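Local atomic coordinates of CalS13 (Micromonospora echinospora, PDB entry 4ZAS), a protein that probably transfers an amino group to a nucleotide sugar with the help of pyridoxal 5'-phosphate, and binds dTDP-4-keto-6-deoxyglucose. Residues A[189-194]-A[213-218]; A[307-312]-A[399-404]. All coordinates share one frame; numbering follows the deposited sequence.

Contact 1 is core and contact 2 lies near the surface. Contact 1 joins two neighbouring parallel strands of the large central sheet. Nearly all its residues are buried, and its strands carry side chains toward the cofactor. Contact 2 joins the loop after helix 275-305 to the end of helix 390-401 and the chain terminus. The two share no helix or strand, and their centres lie about 35 Å apart. Their chemistry differs accordingly. Four backbone hydrogen bonds bind 189-194 to 213-218, with valines, cysteines and a tyrosine ring packed around them. Between 307-312 and 399-404 the touching is apolar, and polar groups bond within their own segment or elsewhere in the chain.

Contact 1: residues A[189-194]-A[213-218]; sequences LVVEDC and VCVYST
Val-191, Glu-192 and Asp-193 pair in parallel with Val-213, Cys-214 and Val-215, with the strand axes 4.6 Å apart at closest approach and inclined by 25°. Four backbone hydrogen bonds join them. Val-213 N gives to Val-190 O, and Glu-192 N to Val-213 O. The straightest runs from Val-215 N to Glu-192 O, with 168° at the hydrogen. The last, from Cys-194 N to Val-215 O, is 2.7 Å long. Val-191, Asp-193, Val-213 and Val-215 share one face of the sheet. There the methyls Leu-189 CD1 and Val-213 CG2 meet at 4.1 Å, and helix 82-94 packs on Leu-189, Val-191 and Val-213, while Val-215 leans on Val-232 of strand 230-233. The seven-stranded sheet, with 230-233 as its antiparallel neighbour to 213-217, is that of fold type I pyridoxal-phosphate enzymes. Beyond the valines, Asp-193 OD2 bonds to Thr-119 and lies close to N1 of the pyridoxal-bearing lysine at position 222. Ser-217 OG bonds to the phosphate of that residue. On the other face, the CG of Glu-192 is anti to the carbonyl carbon (chi1 -62°) and the chain is extended, which brings CD alongside Cys-214 SG at 3.7 Å. Asn-212 and His-162 hold the two carboxylate oxygens. The strand ends meet through a ring. Cys-194 CB stands over the centre of the Tyr-216 ring, 3.6 Å from its centroid, in a CH-pi contact. The sulfur SG of Cys-194 also lies over the face, 4.5 Å from the same centroid, and it also touches Cys-214 CB. Tyr-216 stacks on Phe-231, and its OH bonds to Leu-207 O. With an alanine in place of Tyr-216, Cys-194 would probably lose the ring under its CB and sulfur, and Leu-207 O its hydroxyl partner.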
ATOM      1  N   LEU A 189     -17.408  15.704   2.342  1.00 46.50           N
ATOM      2  CA  LEU A 189     -17.103  14.704   1.327  1.00 50.19           C
ATOM      3  C   LEU A 189     -17.937  13.445   1.554  1.00 53.23           C
ATOM      4  O   LEU A 189     -17.970  12.914   2.662  1.00 59.11           O
ATOM      5  CB  LEU A 189     -15.621  14.333   1.374  1.00 43.15           C
ATOM      6  CG  LEU A 189     -15.162  13.351   0.305  1.00 35.93           C
ATOM      7  CD1 LEU A 189     -15.217  14.018  -1.052  1.00 35.22           C
ATOM      8  CD2 LEU A 189     -13.774  12.807   0.592  1.00 36.91           C
ATOM      9  N   VAL A 190     -18.611  12.965   0.514  1.00 47.66           N
ATOM     10  CA  VAL A 190     -19.360  11.714   0.623  1.00 37.43           C
ATOM     11  C   VAL A 190     -18.613  10.573  -0.069  1.00 36.50           C
ATOM     12  O   VAL A 190     -18.449  10.587  -1.297  1.00 33.65           O
ATOM     13  CB  VAL A 190     -20.772  11.890   0.054  1.00 34.78           C
ATOM     14  CG1 VAL A 190     -21.546  10.612   0.174  1.00 29.89           C
ATOM     15  CG2 VAL A 190     -21.481  13.027   0.772  1.00 36.40           C
ATOM     16  N   VAL A 191     -18.195   9.578   0.719  1.00 37.76           N
ATOM     17  CA  VAL A 191     -17.424   8.429   0.223  1.00 38.27           C
ATOM     18  C   VAL A 191     -18.207   7.127   0.368  1.00 42.35           C
ATOM     19  O   VAL A 191     -18.585   6.761   1.491  1.00 43.63           O
ATOM     20  CB  VAL A 191     -16.087   8.272   0.998  1.00 35.47           C
ATOM     21  CG1 VAL A 191     -15.321   7.089   0.448  1.00 24.84           C
ATOM     22  CG2 VAL A 191     -15.261   9.523   0.908  1.00 29.61           C
ATOM     23  N   GLU A 192     -18.426   6.419  -0.741  1.00 36.09           N
ATOM     24  CA  GLU A 192     -19.054   5.084  -0.717  1.00 32.13           C
ATOM     25  C   GLU A 192     -18.045   3.942  -0.722  1.00 37.65           C
ATOM     26  O   GLU A 192     -17.327   3.768  -1.702  1.00 47.22           O
ATOM     27  CB  GLU A 192     -19.972   4.892  -1.926  1.00 31.19           C
ATOM     28  CG  GLU A 192     -21.151   5.842  -2.018  1.00 29.40           C
ATOM     29  CD  GLU A 192     -21.955   5.632  -3.291  1.00 35.66           C
ATOM     30  OE1 GLU A 192     -22.101   4.478  -3.721  1.00 38.20           O
ATOM     31  OE2 GLU A 192     -22.424   6.625  -3.880  1.00 45.96           O
ATOM     32  N   ASP A 193     -18.014   3.132   0.331  1.00 31.64           N
ATOM     33  CA  ASP A 193     -17.192   1.914   0.308  1.00 34.16           C
ATOM     34  C   ASP A 193     -17.898   0.792  -0.480  1.00 41.57           C
ATOM     35  O   ASP A 193     -18.812   0.142   0.019  1.00 45.89           O
ATOM     36  CB  ASP A 193     -16.880   1.465   1.734  1.00 35.74           C
ATOM     37  CG  ASP A 193     -15.954   0.258   1.791  1.00 40.35           C
ATOM     38  OD1 ASP A 193     -15.800  -0.444   0.765  1.00 35.49           O
ATOM     39  OD2 ASP A 193     -15.388  -0.000   2.882  1.00 41.70           O
ATOM     40  N   CYS A 194     -17.465   0.577  -1.716  1.00 46.75           N
ATOM     41  CA  CYS A 194     -18.077  -0.413  -2.599  1.00 43.50           C
ATOM     42  C   CYS A 194     -17.240  -1.688  -2.691  1.00 45.66           C
ATOM     43  O   CYS A 194     -17.300  -2.398  -3.690  1.00 52.29           O
ATOM     44  CB  CYS A 194     -18.277   0.168  -4.005  1.00 45.33           C
ATOM     45  SG  CYS A 194     -19.130   1.727  -4.044  1.00 52.96           S
ATOM     46  N   VAL A 213     -17.765   9.937  -4.262  1.00 42.20           N
ATOM     47  CA  VAL A 213     -16.510   9.222  -4.431  1.00 36.33           C
ATOM     48  C   VAL A 213     -16.705   7.782  -4.015  1.00 27.46           C
ATOM     49  O   VAL A 213     -17.060   7.539  -2.868  1.00 41.62           O
ATOM     50  CB  VAL A 213     -15.392   9.877  -3.609  1.00 37.39           C
ATOM     51  CG1 VAL A 213     -14.068   9.068  -3.715  1.00 32.90           C
ATOM     52  CG2 VAL A 213     -15.200  11.298  -4.076  1.00 35.11           C
ATOM     53  N   CYS A 214     -16.435   6.832  -4.909  1.00 34.93           N
ATOM     54  CA  CYS A 214     -16.630   5.394  -4.615  1.00 41.79           C
ATOM     55  C   CYS A 214     -15.323   4.598  -4.645  1.00 40.42           C
ATOM     56  O   CYS A 214     -14.548   4.701  -5.603  1.00 47.58           O
ATOM     57  CB  CYS A 214     -17.587   4.769  -5.627  1.00 41.31           C
ATOM     58  SG  CYS A 214     -19.184   5.542  -5.701  1.00 49.92           S
ATOM     59  N   VAL A 215     -15.091   3.789  -3.613  1.00 33.73           N
ATOM     60  CA  VAL A 215     -13.895   2.949  -3.535  1.00 30.46           C
ATOM     61  C   VAL A 215     -14.259   1.480  -3.629  1.00 32.78           C
ATOM     62  O   VAL A 215     -15.077   1.001  -2.856  1.00 42.39           O
ATOM     63  CB  VAL A 215     -13.109   3.208  -2.244  1.00 30.93           C
ATOM     64  CG1 VAL A 215     -11.872   2.330  -2.208  1.00 26.42           C
ATOM     65  CG2 VAL A 215     -12.755   4.689  -2.117  1.00 32.42           C
ATOM     66  N   TYR A 216     -13.626   0.769  -4.558  1.00 33.84           N
ATOM     67  CA  TYR A 216     -13.844  -0.663  -4.778  1.00 30.04           C
ATOM     68  C   TYR A 216     -12.625  -1.456  -4.361  1.00 39.68           C
ATOM     69  O   TYR A 216     -11.514  -0.934  -4.394  1.00 48.35           O
ATOM     70  CB  TYR A 216     -14.142  -0.948  -6.254  1.00 34.18           C
ATOM     71  CG  TYR A 216     -15.567  -0.684  -6.745  1.00 46.66           C
ATOM     72  CD1 TYR A 216     -15.997   0.591  -7.104  1.00 47.77           C
ATOM     73  CD2 TYR A 216     -16.456  -1.734  -6.917  1.00 51.28           C
ATOM     74  CE1 TYR A 216     -17.286   0.807  -7.585  1.00 48.74           C
ATOM     75  CE2 TYR A 216     -17.727  -1.534  -7.388  1.00 55.41           C
ATOM     76  CZ  TYR A 216     -18.149  -0.269  -7.725  1.00 58.07           C
ATOM     77  OH  TYR A 216     -19.442  -0.111  -8.201  1.00 58.45           O
ATOM     78  N   SER A 217     -12.819  -2.713  -3.976  1.00 37.23           N
ATOM     79  CA  SER A 217     -11.688  -3.604  -3.750  1.00 32.77           C
ATOM     80  C   SER A 217     -11.651  -4.708  -4.786  1.00 42.37           C
ATOM     81  O   SER A 217     -12.693  -5.241  -5.176  1.00 47.01           O
ATOM     82  CB  SER A 217     -11.752  -4.225  -2.352  1.00 45.60           C
ATOM     83  OG  SER A 217     -10.802  -5.272  -2.193  1.00 44.88           O
ATOM     84  N   THR A 218     -10.446  -5.072  -5.218  1.00 45.15           N
ATOM     85  CA  THR A 218     -10.281  -6.248  -6.060  1.00 39.38           C
ATOM     86  C   THR A 218      -9.308  -7.215  -5.394  1.00 39.65           C
ATOM     87  O   THR A 218      -8.536  -7.907  -6.079  1.00 35.90           O
ATOM     88  CB  THR A 218      -9.790  -5.898  -7.476  1.00 42.07           C
ATOM     89  OG1 THR A 218      -8.639  -5.056  -7.393  1.00 44.03           O
ATOM     90  CG2 THR A 218     -10.873  -5.187  -8.247  1.00 42.08           C
TER

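Contact 2: residues A[307-312]-A[399-404]; sequences AGIDGV and TIKSGW
Thr-399 O is gripped twice by Ser-402, by OG at 2.6 Å and by the backbone N at 3.0 Å. The hydroxyl lies in the carbonyl plane, on a lone pair. Both bonds close the turn from Thr-399 to Ser-402, which holds Ile-400 and Lys-401, the residues set against the 307-312 loop. Gly-403 then leaves the helix with positive phi, and the chain ends at Trp-404. The loop itself folds as a type II turn from Ile-309 to Val-312, closed by Val-312 N on Ile-309 O. Ile-309 reaches across with its last methyl. Its CD1 meets Lys-401 CG at 3.6 Å, and it also touches the branch methyl CG2 of Ile-400; it crosses both side chains at about a right angle. Val-312 CG2 touches two partners from the other segment. It lies 4.0 Å from Ile-400 CG2 and 3.6 Å from Trp-404 CH2, near the plane of the indole at its edge. Trp-404 CG stands between the backbone N and the carbonyl carbon (chi1 65°), and the six-membered end of the indole reaches the turn. Gly-311 O comes to the same edge in plane, 3.8 Å from Trp-404 CZ2. The indole is fixed from elsewhere: NE1 bonds to Arg-333 O, the Arg-333 side chain makes a cation-pi contact, and Phe-338 of helix 335-344 meets the ring edge-to-face. The contact thus ties the end of helix 390-401 to the start of strand 312-313, with Leu-330 of strand 328-332 touching both Val-312 and Ile-400.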
ATOM      1  N   ALA A 307     -37.436 -18.280   3.701  1.00 56.46           N
ATOM      2  CA  ALA A 307     -38.498 -17.441   4.231  1.00 49.38           C
ATOM      3  C   ALA A 307     -39.418 -18.237   5.133  1.00 51.64           C
ATOM      4  O   ALA A 307     -39.844 -19.346   4.798  1.00 60.31           O
ATOM      5  CB  ALA A 307     -39.277 -16.806   3.109  1.00 49.55           C
ATOM      6  N   GLY A 308     -39.763 -17.648   6.265  1.00 52.14           N
ATOM      7  CA  GLY A 308     -40.675 -18.303   7.173  1.00 57.48           C
ATOM      8  C   GLY A 308     -40.064 -19.379   8.053  1.00 66.23           C
ATOM      9  O   GLY A 308     -40.794 -20.168   8.638  1.00 74.10           O
ATOM     10  N   ILE A 309     -38.736 -19.428   8.146  1.00 67.31           N
ATOM     11  CA  ILE A 309     -38.097 -20.336   9.104  1.00 64.09           C
ATOM     12  C   ILE A 309     -38.003 -19.643  10.449  1.00 61.48           C
ATOM     13  O   ILE A 309     -37.489 -18.527  10.550  1.00 59.36           O
ATOM     14  CB  ILE A 309     -36.708 -20.801   8.661  1.00 57.07           C
ATOM     15  CG1 ILE A 309     -36.799 -21.635   7.391  1.00 60.47           C
ATOM     16  CG2 ILE A 309     -36.093 -21.649   9.746  1.00 53.15           C
ATOM     17  CD1 ILE A 309     -35.452 -22.094   6.891  1.00 61.44           C
ATOM     18  N   ASP A 310     -38.531 -20.280  11.486  1.00 64.39           N
ATOM     19  CA  ASP A 310     -38.505 -19.630  12.779  1.00 62.55           C
ATOM     20  C   ASP A 310     -37.070 -19.450  13.267  1.00 65.20           C
ATOM     21  O   ASP A 310     -36.268 -20.389  13.232  1.00 67.95           O
ATOM     22  CB  ASP A 310     -39.304 -20.414  13.794  1.00 60.36           C
ATOM     23  CG  ASP A 310     -39.423 -19.678  15.096  1.00 72.62           C
ATOM     24  OD1 ASP A 310     -40.265 -18.758  15.197  1.00 65.39           O
ATOM     25  OD2 ASP A 310     -38.617 -19.978  15.996  1.00 83.75           O
ATOM     26  N   GLY A 311     -36.737 -18.229  13.678  1.00 60.97           N
ATOM     27  CA  GLY A 311     -35.399 -17.947  14.161  1.00 62.26           C
ATOM     28  C   GLY A 311     -34.446 -17.434  13.100  1.00 59.85           C
ATOM     29  O   GLY A 311     -33.260 -17.226  13.355  1.00 65.46           O
ATOM     30  N   VAL A 312     -34.965 -17.261  11.893  1.00 58.24           N
ATOM     31  CA  VAL A 312     -34.173 -16.781  10.769  1.00 59.95           C
ATOM     32  C   VAL A 312     -34.828 -15.535  10.207  1.00 56.73           C
ATOM     33  O   VAL A 312     -35.940 -15.604   9.691  1.00 55.74           O
ATOM     34  CB  VAL A 312     -34.022 -17.853   9.679  1.00 54.86           C
ATOM     35  CG1 VAL A 312     -33.422 -17.244   8.439  1.00 48.76           C
ATOM     36  CG2 VAL A 312     -33.188 -18.996  10.181  1.00 47.70           C
ATOM     37  N   THR A 399     -30.033 -27.955   5.901  1.00 61.49           N
ATOM     38  CA  THR A 399     -29.386 -27.911   7.208  1.00 61.99           C
ATOM     39  C   THR A 399     -30.009 -26.884   8.149  1.00 66.85           C
ATOM     40  O   THR A 399     -30.285 -27.190   9.308  1.00 69.40           O
ATOM     41  CB  THR A 399     -27.893 -27.580   7.074  1.00 56.40           C
ATOM     42  OG1 THR A 399     -27.252 -28.597   6.299  1.00 57.94           O
ATOM     43  CG2 THR A 399     -27.233 -27.470   8.457  1.00 49.95           C
ATOM     44  N   ILE A 400     -30.251 -25.679   7.633  1.00 66.17           N
ATOM     45  CA  ILE A 400     -30.856 -24.603   8.414  1.00 61.79           C
ATOM     46  C   ILE A 400     -32.245 -25.046   8.895  1.00 63.86           C
ATOM     47  O   ILE A 400     -32.630 -24.774  10.032  1.00 64.86           O
ATOM     48  CB  ILE A 400     -30.916 -23.270   7.597  1.00 50.27           C
ATOM     49  CG1 ILE A 400     -29.508 -22.795   7.236  1.00 50.04           C
ATOM     50  CG2 ILE A 400     -31.644 -22.190   8.370  1.00 47.87           C
ATOM     51  CD1 ILE A 400     -29.447 -21.511   6.400  1.00 51.79           C
ATOM     52  N   LYS A 401     -32.974 -25.755   8.034  1.00 67.04           N
ATOM     53  CA  LYS A 401     -34.316 -26.266   8.354  1.00 67.32           C
ATOM     54  C   LYS A 401     -34.320 -27.409   9.392  1.00 74.10           C
ATOM     55  O   LYS A 401     -35.364 -27.719   9.983  1.00 77.53           O
ATOM     56  CB  LYS A 401     -35.016 -26.727   7.067  1.00 66.34           C
ATOM     57  CG  LYS A 401     -35.614 -25.588   6.229  1.00 72.12           C
ATOM     58  CD  LYS A 401     -36.289 -26.100   4.959  1.00 78.80           C
ATOM     59  CE  LYS A 401     -36.910 -24.967   4.148  1.00 84.72           C
ATOM     60  NZ  LYS A 401     -37.420 -25.440   2.825  1.00 90.19           N
ATOM     61  N   SER A 402     -33.171 -28.054   9.596  1.00 71.27           N
ATOM     62  CA  SER A 402     -33.060 -29.134  10.580  1.00 66.33           C
ATOM     63  C   SER A 402     -32.994 -28.573  11.995  1.00 64.30           C
ATOM     64  O   SER A 402     -32.903 -29.311  12.965  1.00 70.03           O
ATOM     65  CB  SER A 402     -31.823 -29.998  10.314  1.00 66.01           C
ATOM     66  OG  SER A 402     -30.633 -29.319  10.705  1.00 70.78           O
ATOM     67  N   GLY A 403     -32.986 -27.255  12.102  1.00 66.89           N
ATOM     68  CA  GLY A 403     -32.970 -26.602  13.392  1.00 67.70           C
ATOM     69  C   GLY A 403     -31.641 -26.636  14.120  1.00 68.54           C
ATOM     70  O   GLY A 403     -30.668 -27.269  13.694  1.00 60.94           O
ATOM     71  N   TRP A 404     -31.610 -25.929  15.241  1.00 71.93           N
ATOM     72  CA  TRP A 404     -30.425 -25.857  16.077  1.00 67.86           C
ATOM     73  C   TRP A 404     -30.865 -25.431  17.465  1.00 72.41           C
ATOM     74  O   TRP A 404     -32.018 -25.676  17.833  1.00 75.09           O
ATOM     75  CB  TRP A 404     -29.401 -24.888  15.482  1.00 57.72           C
ATOM     76  CG  TRP A 404     -29.828 -23.437  15.437  1.00 59.29           C
ATOM     77  CD1 TRP A 404     -29.496 -22.451  16.328  1.00 60.46           C
ATOM     78  CD2 TRP A 404     -30.682 -22.818  14.462  1.00 63.59           C
ATOM     79  NE1 TRP A 404     -30.065 -21.255  15.949  1.00 62.16           N
ATOM     80  CE2 TRP A 404     -30.805 -21.458  14.814  1.00 65.36           C
ATOM     81  CE3 TRP A 404     -31.346 -23.280  13.320  1.00 65.08           C
ATOM     82  CZ2 TRP A 404     -31.565 -20.564  14.069  1.00 67.53           C
ATOM     83  CZ3 TRP A 404     -32.096 -22.385  12.580  1.00 62.49           C
ATOM     84  CH2 TRP A 404     -32.201 -21.048  12.959  1.00 65.85           C
ATOM     85  OXT TRP A 404     -30.112 -24.826  18.229  1.00 71.19           O
TER